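Local coordinates for protein hydrolase, isochorismatase family (Pseudomonas putida, PDB 4L07) that probably hydrolyses the amide bond of maleamate to give maleate and ammonia, as a maleamate amidase of the isochorismatase-like hydrolase family, at residues V65-E76 with I107-G118; T136-S147 with F162-D173. All blocks are in the same frame, centred on the assembly; numbering follows the deposited sequence.

Interaction 1: residues V65-E76 with I107-G118; sequences VIFTTIAYHPGE and IQPNDVVVVKKG
A parallel pairing at one border of the chain's central sheet joins strand 65-70 to strand 112-116, with Phe-67 and Thr-69 bonded to the opposite backbone. Val-114 N reaches Phe-67 O at 2.8 Å, and Lys-116 N binds Thr-69 O in turn; Phe-67 N and Thr-69 N return bonds to Val-112 O and Val-114 O. Where the strands splay, a water links Val-65 O to Val-112 N. Ile-107 lies across the Phe-67 ring, its CD1 4.0 Å from the centroid in a CH-pi contact. On the face bearing Thr-68, packing is tight: the side chains of Thr-68 and Val-114 point the same way side by side, with CG2 of the one 3.3 Å from CG1 of the other.

Beyond the strands, Lys-117 carries the polar grip. Its chain bends about the CB-CG bond (chi2 -72°), turning NZ back to Ala-71 O at 2.8 Å and, in a salt bridge, to the syn lone pair of Glu-76 OE2, also at 2.8 Å. His-73 N approaches that carboxylate oxygen from the anti side, so OE2 is held twice, while Tyr-94 OH and a water bound to Glu-76 OE1 add to the shell of NZ. Tyr-72 OH donates to Lys-117 O (2.7 Å) from above the carbonyl plane, the oxygen lying at the ring edge. Lys-116 NZ meets Gly-118 O and forms a salt bridge with Asp-28, which also binds Thr-68 OG1.

Strand 22-27 pairs with the other side of strand 65-70, helix 45-60 packs on Val-65, helix 82-85 packs on Ile-70 and Tyr-72, and Val-113 of the second subunit meets His-73.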
loop_
_atom_site.group_PDB
_atom_site.type_symbol
_atom_site.label_atom_id
_atom_site.label_comp_id
_atom_site.label_asym_id
_atom_site.label_seq_id
_atom_site.Cartn_x
_atom_site.Cartn_y
_atom_site.Cartn_z
ATOM N N VAL A 65 -4.921 -21.488 -1.465
ATOM C CA VAL A 65 -6.218 -21.161 -2.068
ATOM C C VAL A 65 -6.852 -20.094 -1.189
ATOM O O VAL A 65 -7.135 -20.346 -0.020
ATOM C CB VAL A 65 -7.154 -22.390 -2.140
ATOM C CG1 VAL A 65 -8.570 -21.976 -2.548
ATOM C CG2 VAL A 65 -6.602 -23.439 -3.095
ATOM N N ILE A 66 -7.055 -18.901 -1.744
ATOM C CA ILE A 66 -7.554 -17.755 -0.976
ATOM C C ILE A 66 -8.799 -17.148 -1.634
ATOM O O ILE A 66 -8.781 -16.816 -2.825
ATOM C CB ILE A 66 -6.461 -16.672 -0.805
ATOM C CG1 ILE A 66 -5.235 -17.255 -0.092
ATOM C CG2 ILE A 66 -6.997 -15.476 -0.021
ATOM C CD1 ILE A 66 -3.982 -16.412 -0.224
ATOM N N PHE A 67 -9.874 -17.021 -0.855
ATOM C CA PHE A 67 -11.122 -16.402 -1.305
ATOM C C PHE A 67 -11.209 -14.961 -0.826
ATOM O O PHE A 67 -10.760 -14.644 0.274
ATOM C CB PHE A 67 -12.327 -17.164 -0.742
ATOM C CG PHE A 67 -12.476 -18.560 -1.278
ATOM C CD1 PHE A 67 -11.700 -19.608 -0.784
ATOM C CD2 PHE A 67 -13.421 -18.836 -2.263
ATOM C CE1 PHE A 67 -11.843 -20.898 -1.280
ATOM C CE2 PHE A 67 -13.574 -20.125 -2.761
ATOM C CZ PHE A 67 -12.782 -21.154 -2.272
ATOM N N THR A 68 -11.801 -14.093 -1.646
ATOM C CA THR A 68 -12.054 -12.710 -1.247
ATOM C C THR A 68 -13.545 -12.405 -1.212
ATOM O O THR A 68 -14.339 -13.050 -1.902
ATOM C CB THR A 68 -11.334 -11.693 -2.166
ATOM O OG1 THR A 68 -12.065 -11.535 -3.382
ATOM C CG2 THR A 68 -9.922 -12.156 -2.491
ATOM N N THR A 69 -13.917 -11.425 -0.399
ATOM C CA THR A 69 -15.288 -10.943 -0.320
ATOM C C THR A 69 -15.254 -9.451 -0.001
ATOM O O THR A 69 -14.341 -8.973 0.690
ATOM C CB THR A 69 -16.127 -11.732 0.726
ATOM O OG1 THR A 69 -17.518 -11.410 0.594
ATOM C CG2 THR A 69 -15.673 -11.428 2.155
ATOM N N ILE A 70 -16.227 -8.721 -0.533
ATOM C CA ILE A 70 -16.445 -7.330 -0.167
ATOM C C ILE A 70 -17.487 -7.302 0.954
ATOM O O ILE A 70 -18.602 -7.808 0.789
ATOM C CB ILE A 70 -16.961 -6.495 -1.366
ATOM C CG1 ILE A 70 -15.886 -6.392 -2.466
ATOM C CG2 ILE A 70 -17.412 -5.116 -0.896
ATOM C CD1 ILE A 70 -16.389 -5.834 -3.789
ATOM N N ALA A 71 -17.122 -6.716 2.089
ATOM C CA ALA A 71 -18.051 -6.569 3.214
ATOM C C ALA A 71 -17.806 -5.256 3.946
ATOM O O ALA A 71 -16.652 -4.868 4.144
ATOM C CB ALA A 71 -17.908 -7.739 4.176
ATOM N N TYR A 72 -18.891 -4.581 4.331
ATOM C CA TYR A 72 -18.828 -3.292 5.037
ATOM C C TYR A 72 -19.530 -3.282 6.381
ATOM O O TYR A 72 -20.572 -3.911 6.560
ATOM C CB TYR A 72 -19.460 -2.175 4.207
ATOM C CG TYR A 72 -18.870 -2.050 2.838
ATOM C CD1 TYR A 72 -17.604 -1.500 2.657
ATOM C CD2 TYR A 72 -19.566 -2.507 1.723
ATOM C CE1 TYR A 72 -17.047 -1.400 1.393
ATOM C CE2 TYR A 72 -19.020 -2.411 0.456
ATOM C CZ TYR A 72 -17.762 -1.851 0.301
ATOM O OH TYR A 72 -17.207 -1.755 -0.947
ATOM N N HIS A 73 -18.958 -2.531 7.319
ATOM C CA HIS A 73 -19.694 -2.103 8.496
ATOM C C HIS A 73 -20.492 -0.897 8.103
ATOM O O HIS A 73 -20.045 -0.111 7.261
ATOM C CB HIS A 73 -18.736 -1.753 9.629
ATOM C CG HIS A 73 -17.886 -2.908 10.079
ATOM N ND1 HIS A 73 -18.395 -3.971 10.731
ATOM C CD2 HIS A 73 -16.516 -3.135 9.961
ATOM C CE1 HIS A 73 -17.404 -4.839 11.010
ATOM N NE2 HIS A 73 -16.254 -4.323 10.539
ATOM N N PRO A 74 -21.690 -0.722 8.693
ATOM C CA PRO A 74 -22.556 0.412 8.349
ATOM C C PRO A 74 -21.847 1.774 8.373
ATOM O O PRO A 74 -22.072 2.600 7.488
ATOM C CB PRO A 74 -23.638 0.355 9.428
ATOM C CG PRO A 74 -23.730 -1.095 9.757
ATOM C CD PRO A 74 -22.334 -1.630 9.665
ATOM N N GLY A 75 -20.984 1.991 9.364
ATOM C CA GLY A 75 -20.272 3.264 9.508
ATOM C C GLY A 75 -19.270 3.556 8.397
ATOM O O GLY A 75 -18.878 4.703 8.202
ATOM N N GLU A 76 -18.846 2.518 7.679
ATOM C CA GLU A 76 -17.892 2.680 6.578
ATOM C C GLU A 76 -18.540 3.230 5.309
ATOM O O GLU A 76 -17.869 3.886 4.502
ATOM C CB GLU A 76 -17.201 1.356 6.256
ATOM C CG GLU A 76 -16.195 0.902 7.300
ATOM C CD GLU A 76 -15.571 -0.445 6.976
ATOM O OE1 GLU A 76 -14.336 -0.565 7.098
ATOM O OE2 GLU A 76 -16.303 -1.386 6.597
ATOM N N ILE A 107 -15.805 -24.081 -1.186
ATOM C CA ILE A 107 -15.007 -23.548 -0.070
ATOM C C ILE A 107 -15.102 -24.459 1.161
ATOM O O ILE A 107 -16.178 -24.964 1.498
ATOM C CB ILE A 107 -15.405 -22.085 0.280
ATOM C CG1 ILE A 107 -14.477 -21.503 1.361
ATOM C CG2 ILE A 107 -16.888 -21.976 0.640
ATOM C CD1 ILE A 107 -14.669 -20.021 1.613
ATOM N N GLN A 108 -13.962 -24.673 1.811
ATOM C CA GLN A 108 -13.876 -25.536 2.991
ATOM C C GLN A 108 -13.480 -24.694 4.195
ATOM O O GLN A 108 -12.927 -23.607 4.015
ATOM C CB GLN A 108 -12.835 -26.630 2.759
ATOM C CG GLN A 108 -13.134 -27.524 1.567
ATOM C CD GLN A 108 -12.110 -28.625 1.379
ATOM O OE1 GLN A 108 -11.174 -28.769 2.169
ATOM N NE2 GLN A 108 -12.277 -29.405 0.324
ATOM N N PRO A 109 -13.762 -25.183 5.423
ATOM C CA PRO A 109 -13.420 -24.458 6.638
ATOM C C PRO A 109 -11.966 -23.971 6.702
ATOM O O PRO A 109 -11.725 -22.899 7.263
ATOM C CB PRO A 109 -13.692 -25.488 7.736
ATOM C CG PRO A 109 -14.856 -26.261 7.205
ATOM C CD PRO A 109 -14.637 -26.343 5.718
ATOM N N ASN A 110 -11.026 -24.749 6.154
ATOM C CA ASN A 110 -9.595 -24.389 6.161
ATOM C C ASN A 110 -9.289 -23.128 5.346
ATOM O O ASN A 110 -8.320 -22.420 5.633
ATOM C CB ASN A 110 -8.732 -25.516 5.574
ATOM C CG ASN A 110 -8.323 -26.574 6.593
ATOM O OD1 ASN A 110 -7.527 -27.459 6.279
ATOM N ND2 ASN A 110 -8.856 -26.497 7.799
ATOM N N ASP A 111 -10.094 -22.878 4.316
ATOM C CA ASP A 111 -9.786 -21.840 3.319
ATOM C C ASP A 111 -9.824 -20.434 3.913
ATOM O O ASP A 111 -10.809 -20.037 4.538
ATOM C CB ASP A 111 -10.753 -21.922 2.127
ATOM C CG ASP A 111 -10.668 -23.249 1.372
ATOM O OD1 ASP A 111 -9.637 -23.954 1.449
ATOM O OD2 ASP A 111 -11.648 -23.579 0.667
ATOM N N VAL A 112 -8.741 -19.685 3.707
ATOM C CA VAL A 112 -8.654 -18.302 4.162
ATOM C C VAL A 112 -9.569 -17.399 3.338
ATOM O O VAL A 112 -9.583 -17.470 2.102
ATOM C CB VAL A 112 -7.201 -17.784 4.106
ATOM C CG1 VAL A 112 -7.143 -16.277 4.343
ATOM C CG2 VAL A 112 -6.338 -18.522 5.118
ATOM N N VAL A 113 -10.346 -16.574 4.035
ATOM C CA VAL A 113 -11.137 -15.523 3.403
ATOM C C VAL A 113 -10.531 -14.160 3.746
ATOM O O VAL A 113 -10.243 -13.874 4.906
ATOM C CB VAL A 113 -12.618 -15.598 3.822
ATOM C CG1 VAL A 113 -13.431 -14.468 3.196
ATOM C CG2 VAL A 113 -13.202 -16.945 3.418
ATOM N N VAL A 114 -10.314 -13.340 2.722
ATOM C CA VAL A 114 -9.849 -11.966 2.908
ATOM C C VAL A 114 -10.999 -10.994 2.619
ATOM O O VAL A 114 -11.637 -11.064 1.562
ATOM C CB VAL A 114 -8.599 -11.659 2.038
ATOM C CG1 VAL A 114 -8.762 -12.217 0.644
ATOM C CG2 VAL A 114 -8.302 -10.164 1.979
ATOM N N VAL A 115 -11.271 -10.108 3.571
ATOM C CA VAL A 115 -12.322 -9.104 3.409
ATOM C C VAL A 115 -11.685 -7.824 2.888
ATOM O O VAL A 115 -10.646 -7.390 3.393
ATOM C CB VAL A 115 -13.089 -8.830 4.725
ATOM C CG1 VAL A 115 -14.148 -7.751 4.523
ATOM C CG2 VAL A 115 -13.745 -10.102 5.237
ATOM N N LYS A 116 -12.295 -7.251 1.853
ATOM C CA LYS A 116 -11.799 -6.015 1.249
ATOM C C LYS A 116 -12.935 -5.005 1.058
ATOM O O LYS A 116 -14.115 -5.361 1.137
ATOM C CB LYS A 116 -11.113 -6.316 -0.086
ATOM C CG LYS A 116 -12.069 -6.801 -1.167
ATOM C CD LYS A 116 -11.332 -7.200 -2.426
ATOM C CE LYS A 116 -12.222 -7.968 -3.384
ATOM N NZ LYS A 116 -13.093 -7.079 -4.201
ATOM N N LYS A 117 -12.572 -3.749 0.783
ATOM C CA LYS A 117 -13.553 -2.669 0.689
ATOM C C LYS A 117 -13.678 -2.067 -0.710
ATOM O O LYS A 117 -14.593 -1.280 -0.959
ATOM C CB LYS A 117 -13.215 -1.551 1.693
ATOM C CG LYS A 117 -12.902 -2.035 3.097
ATOM C CD LYS A 117 -14.117 -2.536 3.853
ATOM C CE LYS A 117 -13.667 -3.265 5.116
ATOM N NZ LYS A 117 -14.823 -3.720 5.929
ATOM N N GLY A 118 -12.765 -2.435 -1.610
ATOM C CA GLY A 118 -12.771 -1.941 -2.989
ATOM C C GLY A 118 -12.840 -3.060 -4.021
ATOM O O GLY A 118 -13.268 -4.181 -3.715
HETATM O O HOH W 1 -6.357 -20.801 2.592
HETATM O O HOH W 2 -13.462 -2.617 8.486
#

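Interaction 2: residues T136-S147 with F162-D173; sequences TDTVVVTGATTS and FKVLVPADCCAD. With SO4 (sulfate ion), chain C.
Asp-173 OD2 takes two bonds from Ser-147: OG donates at 2.7 Å to its syn lone pair, and the backbone N, 2.9 Å away, comes from above the carboxylate plane. The carboxylate gets there with CG swung roughly opposite the backbone N (chi1 -150°), and its OD1 lies against Thr-145 CB. Thr-146 N donates to Ala-172 O, so the first turn of helix 146-159 is tied to the segment 162-173 by both backbone and side chain; Thr-146 OG1 has its main partner in His-179 ND1. A cis peptide precedes Thr-145, whose N and OG1 converge on O2 of the sulfate, OG1 at 2.7 Å. Cys-149 N and Arg-174 NH1 of the same chain, and Lys-189 NZ of the third subunit, also bind the anion.

These residues lie at the C-terminal ends of the two strands of a beta-alpha-beta crossover, strand 138-144, helix 146-159 and strand 163-172, whose two strands run parallel and adjacent. Four backbone bonds zip the first half, from Lys-163 N to Asp-137 O through Val-141 N to Leu-165 O. Val-139 CG2 meets Val-164 CG2 at 3.8 Å beneath helix 146-159, while Phe-162 turns its ring edge to Thr-136 O, in the ring plane and 3.3 Å from CE1.

After Pro-167 the second strand is interrupted by the 3-10 segment 168-170, and Val-141 O is left buried without a polar partner, Pro-167 CD sitting 3.4 Å from it. Thr-142 CG2 packs against both Pro-167 CG and Cys-170 CB, the latter at 3.6 Å. Pairing resumes at Gly-143, whose N bonds to Cys-170 O and whose O accepts from Ala-172 N; its backbone angles (phi 132°, psi -156°) lie in a region open to glycine.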
loop_
_atom_site.group_PDB
_atom_site.type_symbol
_atom_site.label_atom_id
_atom_site.label_comp_id
_atom_site.label_asym_id
_atom_site.label_seq_id
_atom_site.Cartn_x
_atom_site.Cartn_y
_atom_site.Cartn_z
ATOM N N THR A 136 4.863 -17.460 -3.019
ATOM C CA THR A 136 4.085 -17.625 -4.246
ATOM C C THR A 136 4.774 -16.852 -5.368
ATOM O O THR A 136 5.275 -15.751 -5.135
ATOM C CB THR A 136 2.647 -17.097 -4.049
ATOM O OG1 THR A 136 1.990 -17.875 -3.044
ATOM C CG2 THR A 136 1.838 -17.174 -5.334
ATOM N N ASP A 137 4.816 -17.432 -6.569
ATOM C CA ASP A 137 5.370 -16.732 -7.735
ATOM C C ASP A 137 4.373 -16.560 -8.886
ATOM O O ASP A 137 4.583 -15.725 -9.776
ATOM C CB ASP A 137 6.672 -17.387 -8.231
ATOM C CG ASP A 137 6.508 -18.861 -8.607
ATOM O OD1 ASP A 137 5.385 -19.318 -8.895
ATOM O OD2 ASP A 137 7.540 -19.565 -8.635
ATOM N N THR A 138 3.301 -17.347 -8.858
ATOM C CA THR A 138 2.313 -17.367 -9.936
ATOM C C THR A 138 0.921 -17.478 -9.332
ATOM O O THR A 138 0.665 -18.362 -8.506
ATOM C CB THR A 138 2.548 -18.557 -10.894
ATOM O OG1 THR A 138 3.926 -18.596 -11.282
ATOM C CG2 THR A 138 1.676 -18.434 -12.148
ATOM N N VAL A 139 0.028 -16.574 -9.729
ATOM C CA VAL A 139 -1.348 -16.601 -9.237
ATOM C C VAL A 139 -2.322 -16.924 -10.360
ATOM O O VAL A 139 -2.129 -16.498 -11.508
ATOM C CB VAL A 139 -1.766 -15.304 -8.497
ATOM C CG1 VAL A 139 -0.918 -15.107 -7.240
ATOM C CG2 VAL A 139 -1.679 -14.077 -9.403
ATOM N N VAL A 140 -3.345 -17.706 -10.030
ATOM C CA VAL A 140 -4.455 -17.934 -10.947
ATOM C C VAL A 140 -5.658 -17.172 -10.396
ATOM O O VAL A 140 -6.078 -17.376 -9.244
ATOM C CB VAL A 140 -4.776 -19.434 -11.179
ATOM C CG1 VAL A 140 -3.507 -20.276 -11.273
ATOM C CG2 VAL A 140 -5.699 -19.966 -10.112
ATOM N N VAL A 141 -6.184 -16.264 -11.207
ATOM C CA VAL A 141 -7.272 -15.404 -10.768
ATOM C C VAL A 141 -8.587 -15.848 -11.403
ATOM O O VAL A 141 -8.663 -16.047 -12.613
ATOM C CB VAL A 141 -6.989 -13.914 -11.067
ATOM C CG1 VAL A 141 -8.088 -13.031 -10.487
ATOM C CG2 VAL A 141 -5.641 -13.495 -10.495
ATOM N N THR A 142 -9.603 -16.002 -10.558
ATOM C CA THR A 142 -10.957 -16.392 -10.952
ATOM C C THR A 142 -11.941 -15.489 -10.206
ATOM O O THR A 142 -11.547 -14.780 -9.285
ATOM C CB THR A 142 -11.256 -17.857 -10.551
ATOM O OG1 THR A 142 -11.298 -17.971 -9.117
ATOM C CG2 THR A 142 -10.196 -18.813 -11.093
ATOM N N GLY A 143 -13.213 -15.501 -10.594
ATOM C CA GLY A 143 -14.222 -14.786 -9.823
ATOM C C GLY A 143 -15.192 -13.895 -10.576
ATOM O O GLY A 143 -15.445 -14.095 -11.762
ATOM N N ALA A 144 -15.743 -12.914 -9.864
ATOM C CA ALA A 144 -16.730 -11.991 -10.415
ATOM C C ALA A 144 -16.466 -10.567 -9.921
ATOM O O ALA A 144 -16.157 -10.383 -8.748
ATOM C CB ALA A 144 -18.132 -12.433 -10.018
ATOM N N THR A 145 -16.575 -9.557 -10.787
ATOM C CA THR A 145 -16.862 -9.723 -12.210
ATOM C C THR A 145 -15.589 -9.482 -13.005
ATOM O O THR A 145 -14.670 -8.796 -12.543
ATOM C CB THR A 145 -17.942 -8.739 -12.708
ATOM O OG1 THR A 145 -17.481 -7.386 -12.541
ATOM C CG2 THR A 145 -19.240 -8.934 -11.936
ATOM N N THR A 146 -15.539 -10.037 -14.208
ATOM C CA THR A 146 -14.356 -9.905 -15.064
ATOM C C THR A 146 -13.885 -8.461 -15.200
ATOM O O THR A 146 -12.696 -8.169 -15.015
ATOM C CB THR A 146 -14.626 -10.481 -16.457
ATOM O OG1 THR A 146 -15.326 -11.720 -16.307
ATOM C CG2 THR A 146 -13.322 -10.720 -17.199
ATOM N N SER A 147 -14.823 -7.567 -15.506
ATOM C CA SER A 147 -14.491 -6.165 -15.764
ATOM C C SER A 147 -14.243 -5.346 -14.503
ATOM O O SER A 147 -13.677 -4.261 -14.584
ATOM C CB SER A 147 -15.556 -5.489 -16.632
ATOM O OG SER A 147 -16.854 -5.567 -16.056
ATOM N N PHE A 162 3.856 -10.721 -8.970
ATOM C CA PHE A 162 3.424 -12.093 -9.275
ATOM C C PHE A 162 3.022 -12.251 -10.732
ATOM O O PHE A 162 2.411 -11.363 -11.315
ATOM C CB PHE A 162 2.269 -12.526 -8.364
ATOM C CG PHE A 162 2.541 -12.280 -6.909
ATOM C CD1 PHE A 162 3.341 -13.152 -6.185
ATOM C CD2 PHE A 162 2.016 -11.158 -6.270
ATOM C CE1 PHE A 162 3.611 -12.919 -4.842
ATOM C CE2 PHE A 162 2.287 -10.914 -4.932
ATOM C CZ PHE A 162 3.089 -11.797 -4.219
ATOM N N LYS A 163 3.383 -13.392 -11.314
ATOM C CA LYS A 163 2.925 -13.757 -12.651
ATOM C C LYS A 163 1.459 -14.154 -12.555
ATOM O O LYS A 163 1.032 -14.734 -11.546
ATOM C CB LYS A 163 3.772 -14.895 -13.204
ATOM C CG LYS A 163 5.202 -14.467 -13.509
ATOM C CD LYS A 163 6.174 -15.625 -13.403
ATOM C CE LYS A 163 7.572 -15.209 -13.847
ATOM N NZ LYS A 163 7.684 -15.151 -15.333
ATOM N N VAL A 164 0.690 -13.841 -13.595
ATOM C CA VAL A 164 -0.760 -13.982 -13.531
ATOM C C VAL A 164 -1.340 -14.820 -14.662
ATOM O O VAL A 164 -1.054 -14.581 -15.845
ATOM C CB VAL A 164 -1.466 -12.607 -13.526
ATOM C CG1 VAL A 164 -2.980 -12.768 -13.458
ATOM C CG2 VAL A 164 -1.003 -11.774 -12.347
ATOM N N LEU A 165 -2.175 -15.782 -14.276
ATOM C CA LEU A 165 -2.956 -16.580 -15.218
ATOM C C LEU A 165 -4.444 -16.395 -14.936
ATOM O O LEU A 165 -4.873 -16.410 -13.779
ATOM C CB LEU A 165 -2.586 -18.064 -15.086
ATOM C CG LEU A 165 -1.097 -18.439 -15.152
ATOM C CD1 LEU A 165 -0.908 -19.929 -14.891
ATOM C CD2 LEU A 165 -0.486 -18.060 -16.499
ATOM N N VAL A 166 -5.233 -16.221 -15.994
ATOM C CA VAL A 166 -6.668 -16.042 -15.842
ATOM C C VAL A 166 -7.458 -17.025 -16.718
ATOM O O VAL A 166 -7.504 -16.869 -17.938
ATOM C CB VAL A 166 -7.096 -14.566 -16.082
ATOM C CG1 VAL A 166 -6.568 -14.046 -17.401
ATOM C CG2 VAL A 166 -8.607 -14.401 -16.005
ATOM N N PRO A 167 -8.060 -18.052 -16.092
ATOM C CA PRO A 167 -8.949 -18.942 -16.846
ATOM C C PRO A 167 -10.274 -18.248 -17.135
ATOM O O PRO A 167 -11.066 -18.006 -16.223
ATOM C CB PRO A 167 -9.139 -20.141 -15.907
ATOM C CG PRO A 167 -8.831 -19.627 -14.541
ATOM C CD PRO A 167 -7.820 -18.532 -14.719
ATOM N N ALA A 168 -10.495 -17.927 -18.407
ATOM C CA ALA A 168 -11.653 -17.147 -18.843
ATOM C C ALA A 168 -12.977 -17.799 -18.451
ATOM O O ALA A 168 -13.945 -17.109 -18.118
ATOM C CB ALA A 168 -11.595 -16.915 -20.349
ATOM N N ASP A 169 -13.003 -19.131 -18.468
ATOM C CA ASP A 169 -14.207 -19.884 -18.116
ATOM C C ASP A 169 -14.467 -19.949 -16.606
ATOM O O ASP A 169 -15.384 -20.639 -16.162
ATOM C CB ASP A 169 -14.187 -21.289 -18.750
ATOM C CG ASP A 169 -13.032 -22.149 -18.265
ATOM O OD1 ASP A 169 -13.187 -23.390 -18.251
ATOM O OD2 ASP A 169 -11.969 -21.606 -17.902
ATOM N N CYS A 170 -13.661 -19.221 -15.828
ATOM C CA CYS A 170 -13.841 -19.093 -14.378
ATOM C C CYS A 170 -14.198 -17.664 -13.969
ATOM O O CYS A 170 -14.316 -17.350 -12.777
ATOM C CB CYS A 170 -12.559 -19.500 -13.659
ATOM S SG CYS A 170 -12.183 -21.250 -13.802
ATOM N N CYS A 171 -14.368 -16.808 -14.969
ATOM C CA CYS A 171 -14.658 -15.403 -14.751
ATOM C C CYS A 171 -16.072 -15.092 -15.223
ATOM O O CYS A 171 -16.420 -15.373 -16.371
ATOM C CB CYS A 171 -13.628 -14.548 -15.490
ATOM S SG CYS A 171 -11.937 -14.741 -14.866
ATOM N N ALA A 172 -16.882 -14.528 -14.331
ATOM C CA ALA A 172 -18.269 -14.178 -14.642
ATOM C C ALA A 172 -18.438 -12.660 -14.705
ATOM O O ALA A 172 -17.748 -11.919 -14.002
ATOM C CB ALA A 172 -19.207 -14.779 -13.605
ATOM N N ASP A 173 -19.351 -12.197 -15.550
ATOM C CA ASP A 173 -19.668 -10.775 -15.620
ATOM C C ASP A 173 -21.148 -10.540 -15.934
ATOM O O ASP A 173 -21.893 -11.493 -16.243
ATOM C CB ASP A 173 -18.767 -10.081 -16.653
ATOM C CG ASP A 173 -18.494 -8.624 -16.309
ATOM O OD1 ASP A 173 -19.352 -7.985 -15.661
ATOM O OD2 ASP A 173 -17.417 -8.114 -16.691
HETATM S S SO4 C . -17.686 -5.833 -9.513
HETATM O O1 SO4 C . -19.070 -6.344 -9.694
HETATM O O2 SO4 C . -16.706 -6.799 -10.025
HETATM O O3 SO4 C . -17.534 -4.567 -10.262
HETATM O O4 SO4 C . -17.411 -5.564 -8.074
#

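In the fold
Both contacts are parallel strand pairings of one sheet, with centres about 17 Å apart and nearest atoms about 6 Å apart. They do not touch: strand 22-27 lies between them, bonded to 65-70 on one side and to 138-144 on the other. Their C-terminal ends converge on the sulfate. Interaction 2 binds it through Thr-145, and interaction 1 approaches it with Ile-70, whose CD1 is 4.4 Å from sulfate O4. The pairing of Lys-116 with Asp-28, together with Cys-149 at the anion, is consistent with the Asp-Lys-Cys active site of isochorismatase-like hydrolases, and the sulfate, probably from the crystallisation liquor, may mark the substrate pocket.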